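Local atomic coordinates of sortase, SrtB family (Streptococcus pneumoniae PCS8235, PDB entry 4Y4Q), a protein that probably acts as a class B sortase, a transpeptidase-type enzyme associated with the type II pilus of the pneumococcal surface. Residues K143-Y155 and K165-A177. Numbering follows the deposited sequence.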
# COMPACT_ATOMS: atom_id res chain seq x y z
N LYS A 143 -3.69 -11.74 5.90
CA LYS A 143 -2.95 -13.00 6.02
C LYS A 143 -1.49 -12.73 6.36
O LYS A 143 -0.79 -13.63 6.83
CB LYS A 143 -3.04 -13.84 4.74
CG LYS A 143 -4.44 -14.25 4.35
CD LYS A 143 -4.41 -15.34 3.29
CE LYS A 143 -5.81 -15.62 2.73
NZ LYS A 143 -5.75 -16.65 1.66
N PHE A 144 -1.04 -11.51 6.13
CA PHE A 144 0.33 -11.14 6.50
C PHE A 144 0.53 -11.09 8.02
O PHE A 144 1.65 -10.95 8.50
CB PHE A 144 0.73 -9.80 5.85
CG PHE A 144 1.01 -9.90 4.37
CD1 PHE A 144 -0.02 -9.79 3.44
CD2 PHE A 144 2.30 -10.13 3.91
CE1 PHE A 144 0.24 -9.90 2.07
CE2 PHE A 144 2.57 -10.23 2.54
CZ PHE A 144 1.54 -10.12 1.62
N ALA A 145 -0.56 -11.22 8.78
CA ALA A 145 -0.43 -11.32 10.23
C ALA A 145 0.16 -12.67 10.65
O ALA A 145 0.63 -12.83 11.77
CB ALA A 145 -1.77 -11.09 10.91
N ASP A 146 0.13 -13.64 9.73
CA ASP A 146 0.74 -14.96 9.98
C ASP A 146 2.23 -14.96 9.64
O ASP A 146 2.64 -14.51 8.56
CB ASP A 146 0.01 -16.04 9.18
CG ASP A 146 0.57 -17.43 9.44
OD1 ASP A 146 0.41 -17.95 10.57
OD2 ASP A 146 1.17 -18.00 8.51
N GLN A 147 3.05 -15.44 10.58
CA GLN A 147 4.50 -15.42 10.44
C GLN A 147 4.96 -16.02 9.11
O GLN A 147 5.70 -15.40 8.35
CB GLN A 147 5.15 -16.17 11.61
CG GLN A 147 6.69 -16.07 11.69
CD GLN A 147 7.17 -14.64 11.93
OE1 GLN A 147 7.59 -13.93 11.00
NE2 GLN A 147 7.10 -14.19 13.19
N GLU A 148 4.49 -17.23 8.83
CA GLU A 148 4.87 -17.96 7.62
C GLU A 148 4.47 -17.24 6.33
O GLU A 148 5.28 -17.06 5.42
CB GLU A 148 4.25 -19.36 7.68
CG GLU A 148 4.88 -20.38 6.77
CD GLU A 148 4.34 -21.77 7.03
OE1 GLU A 148 4.44 -22.24 8.19
OE2 GLU A 148 3.79 -22.38 6.09
N PHE A 149 3.22 -16.82 6.25
CA PHE A 149 2.75 -16.11 5.07
C PHE A 149 3.57 -14.82 4.89
O PHE A 149 3.98 -14.48 3.77
CB PHE A 149 1.26 -15.81 5.21
CG PHE A 149 0.60 -15.32 3.95
CD1 PHE A 149 0.69 -13.99 3.57
CD2 PHE A 149 -0.12 -16.20 3.14
CE1 PHE A 149 0.08 -13.52 2.41
CE2 PHE A 149 -0.73 -15.75 1.98
CZ PHE A 149 -0.63 -14.40 1.61
N PHE A 150 3.84 -14.12 5.99
CA PHE A 150 4.67 -12.92 5.92
C PHE A 150 6.07 -13.24 5.42
O PHE A 150 6.61 -12.52 4.59
CB PHE A 150 4.77 -12.23 7.28
CG PHE A 150 5.65 -11.00 7.26
CD1 PHE A 150 5.12 -9.75 6.93
CD2 PHE A 150 7.01 -11.09 7.54
CE1 PHE A 150 5.92 -8.61 6.90
CE2 PHE A 150 7.82 -9.95 7.52
CZ PHE A 150 7.27 -8.71 7.19
N ASP A 151 6.68 -14.31 5.94
CA ASP A 151 8.05 -14.64 5.57
C ASP A 151 8.15 -14.99 4.09
O ASP A 151 9.16 -14.73 3.45
CB ASP A 151 8.58 -15.81 6.41
CG ASP A 151 8.77 -15.44 7.89
OD1 ASP A 151 8.87 -14.23 8.20
OD2 ASP A 151 8.84 -16.36 8.73
N GLN A 152 7.08 -15.56 3.55
CA GLN A 152 7.15 -16.14 2.21
C GLN A 152 6.65 -15.24 1.07
O GLN A 152 6.84 -15.57 -0.09
CB GLN A 152 6.42 -17.49 2.19
CG GLN A 152 7.00 -18.50 3.19
CD GLN A 152 7.06 -19.91 2.63
OE1 GLN A 152 6.10 -20.38 2.02
NE2 GLN A 152 8.19 -20.58 2.83
N HIS A 153 5.91 -14.20 1.43
CA HIS A 153 5.52 -13.21 0.47
C HIS A 153 6.39 -12.04 0.81
O HIS A 153 6.17 -11.35 1.81
CB HIS A 153 4.04 -12.84 0.63
CG HIS A 153 3.11 -14.01 0.48
ND1 HIS A 153 2.77 -14.83 1.53
CD2 HIS A 153 2.45 -14.48 -0.61
CE1 HIS A 153 1.94 -15.76 1.09
NE2 HIS A 153 1.73 -15.57 -0.19
N ARG A 154 7.38 -11.80 -0.03
CA ARG A 154 8.24 -10.64 0.16
C ARG A 154 8.15 -9.65 -1.00
O ARG A 154 8.24 -8.45 -0.80
CB ARG A 154 9.68 -11.12 0.34
CG ARG A 154 10.72 -10.02 0.50
CD ARG A 154 12.02 -10.61 1.01
NE ARG A 154 13.17 -9.72 0.89
CZ ARG A 154 14.36 -9.98 1.42
NH1 ARG A 154 14.54 -11.10 2.12
NH2 ARG A 154 15.37 -9.14 1.26
N TYR A 155 7.97 -10.15 -2.21
CA TYR A 155 8.11 -9.31 -3.39
C TYR A 155 6.80 -9.10 -4.16
O TYR A 155 5.83 -9.86 -4.03
CB TYR A 155 9.18 -9.87 -4.34
CG TYR A 155 10.56 -10.01 -3.73
CD1 TYR A 155 11.41 -8.92 -3.58
CD2 TYR A 155 11.03 -11.25 -3.31
CE1 TYR A 155 12.67 -9.05 -3.03
CE2 TYR A 155 12.29 -11.40 -2.75
CZ TYR A 155 13.10 -10.30 -2.61
OH TYR A 155 14.36 -10.45 -2.06
N LYS A 165 8.02 -0.83 -11.52
CA LYS A 165 9.00 -0.91 -10.44
C LYS A 165 8.70 -2.14 -9.59
O LYS A 165 7.57 -2.64 -9.59
CB LYS A 165 8.91 0.32 -9.54
CG LYS A 165 9.25 1.66 -10.21
CD LYS A 165 10.75 1.77 -10.49
CE LYS A 165 11.12 3.09 -11.12
NZ LYS A 165 12.44 2.99 -11.81
N GLY A 166 9.71 -2.60 -8.85
CA GLY A 166 9.53 -3.74 -7.96
C GLY A 166 9.07 -3.24 -6.62
O GLY A 166 9.20 -2.04 -6.32
N LEU A 167 8.49 -4.14 -5.83
CA LEU A 167 8.07 -3.84 -4.46
C LEU A 167 8.72 -4.85 -3.54
O LEU A 167 8.73 -6.05 -3.85
CB LEU A 167 6.56 -3.98 -4.32
CG LEU A 167 5.62 -2.94 -4.92
CD1 LEU A 167 4.19 -3.38 -4.66
CD2 LEU A 167 5.88 -1.55 -4.30
N GLU A 168 9.25 -4.40 -2.41
CA GLU A 168 9.74 -5.34 -1.41
C GLU A 168 9.04 -5.05 -0.10
O GLU A 168 9.24 -4.00 0.50
CB GLU A 168 11.25 -5.21 -1.26
CG GLU A 168 11.84 -6.19 -0.25
CD GLU A 168 13.35 -6.34 -0.38
OE1 GLU A 168 13.97 -5.60 -1.18
OE2 GLU A 168 13.91 -7.22 0.31
N ILE A 169 8.19 -5.97 0.36
CA ILE A 169 7.50 -5.78 1.63
C ILE A 169 8.48 -5.86 2.81
O ILE A 169 9.31 -6.78 2.86
CB ILE A 169 6.35 -6.80 1.80
CG1 ILE A 169 5.25 -6.51 0.78
CG2 ILE A 169 5.77 -6.74 3.19
CD1 ILE A 169 4.18 -7.57 0.76
N PHE A 170 8.41 -4.92 3.75
CA PHE A 170 9.25 -5.03 4.95
C PHE A 170 8.50 -5.01 6.28
O PHE A 170 9.11 -5.20 7.33
CB PHE A 170 10.36 -3.97 4.97
CG PHE A 170 9.85 -2.56 5.02
CD1 PHE A 170 9.58 -1.94 6.24
CD2 PHE A 170 9.63 -1.86 3.85
CE1 PHE A 170 9.11 -0.63 6.28
CE2 PHE A 170 9.16 -0.56 3.89
CZ PHE A 170 8.90 0.05 5.11
N GLU A 171 7.20 -4.77 6.25
CA GLU A 171 6.48 -4.68 7.52
C GLU A 171 4.99 -4.98 7.41
O GLU A 171 4.34 -4.63 6.40
CB GLU A 171 6.68 -3.28 8.16
CG GLU A 171 5.79 -3.06 9.38
CD GLU A 171 6.10 -1.78 10.16
OE1 GLU A 171 7.10 -1.09 9.86
OE2 GLU A 171 5.32 -1.47 11.09
N MET A 172 4.44 -5.63 8.43
CA MET A 172 2.98 -5.66 8.61
C MET A 172 2.65 -5.12 9.99
O MET A 172 3.34 -5.41 10.98
CB MET A 172 2.44 -7.09 8.48
CG MET A 172 0.95 -7.18 8.12
SD MET A 172 -0.20 -7.20 9.52
CE MET A 172 0.83 -7.97 10.71
N LEU A 173 1.58 -4.34 10.08
CA LEU A 173 1.18 -3.89 11.40
C LEU A 173 -0.31 -3.80 11.47
O LEU A 173 -0.97 -3.75 10.43
CB LEU A 173 1.85 -2.55 11.76
CG LEU A 173 1.81 -1.31 10.86
CD1 LEU A 173 0.42 -0.87 10.63
CD2 LEU A 173 2.51 -0.16 11.56
N GLU A 174 -0.84 -3.78 12.69
CA GLU A 174 -2.26 -3.55 12.92
C GLU A 174 -2.39 -2.30 13.77
O GLU A 174 -1.65 -2.12 14.74
CB GLU A 174 -2.91 -4.76 13.62
CG GLU A 174 -2.91 -6.03 12.76
CD GLU A 174 -3.44 -7.27 13.48
OE1 GLU A 174 -3.69 -7.21 14.71
OE2 GLU A 174 -3.61 -8.32 12.82
N VAL A 175 -3.32 -1.42 13.41
CA VAL A 175 -3.47 -0.14 14.08
C VAL A 175 -4.93 0.24 14.10
O VAL A 175 -5.75 -0.37 13.42
CB VAL A 175 -2.75 1.00 13.32
CG1 VAL A 175 -1.25 0.82 13.37
CG2 VAL A 175 -3.23 1.04 11.87
N ASP A 176 -5.25 1.28 14.88
CA ASP A 176 -6.58 1.84 14.88
C ASP A 176 -6.70 2.81 13.71
O ASP A 176 -5.69 3.38 13.27
CB ASP A 176 -6.85 2.55 16.19
CG ASP A 176 -8.10 3.40 16.14
OD1 ASP A 176 -9.19 2.83 16.37
OD2 ASP A 176 -7.99 4.62 15.86
N ALA A 177 -7.91 3.02 13.20
CA ALA A 177 -8.08 3.76 11.95
C ALA A 177 -7.79 5.24 12.13
O ALA A 177 -7.50 5.95 11.15
CB ALA A 177 -9.49 3.56 11.40
O HOH W 1 15.96 -8.28 -2.08
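R154 and E168 both send CG anti to the backbone N (chi1 178° and -178°) and stay extended beyond it, so the two chains run alongside each other to their charged ends. Their flat ends are nearly coplanar, and the guanidinium grips the carboxylate side-on through a single oxygen: NE of R154 reaches OE2 of E168 at 2.7 Å, and NH2 of R154 donates to that same OE2 at 2.6 Å. Y155 runs beside both, R154 CG lying over the face of its ring, and its CE1 is 3.9 Å from CD of E168; a water bound to its OH also gives a weak bond to OE2. At the base of these side chains the backbones join, with I169 N donating to R154 O at 2.7 Å and Y155 facing E168 as an antiparallel non-hydrogen-bonded pair.

Farther along, the turn at F144 and A145, together with F150 of helix 147-152, packs on strand 165-176. CD1 of I169 extends to the F144 ring, 3.6 Å from CE2 of F144, whose CB rests 3.5 Å from CG of M172. Bent at chi2 (-90°), M172 curls its CE to 3.6 Å from CA of A145. F150 turns a ring edge toward F170 O, and H206 meets its ring. R208 links helix to strand, NH2 bonding F150 O and NH1 I169 O.

Turn and helix are thus seated on this strand of the sortase beta-barrel by a buried hydrophobic patch, whereas at the more open end two donors on OE2 would probably draw the E168 charge toward that oxygen, consistent with an ionised pair.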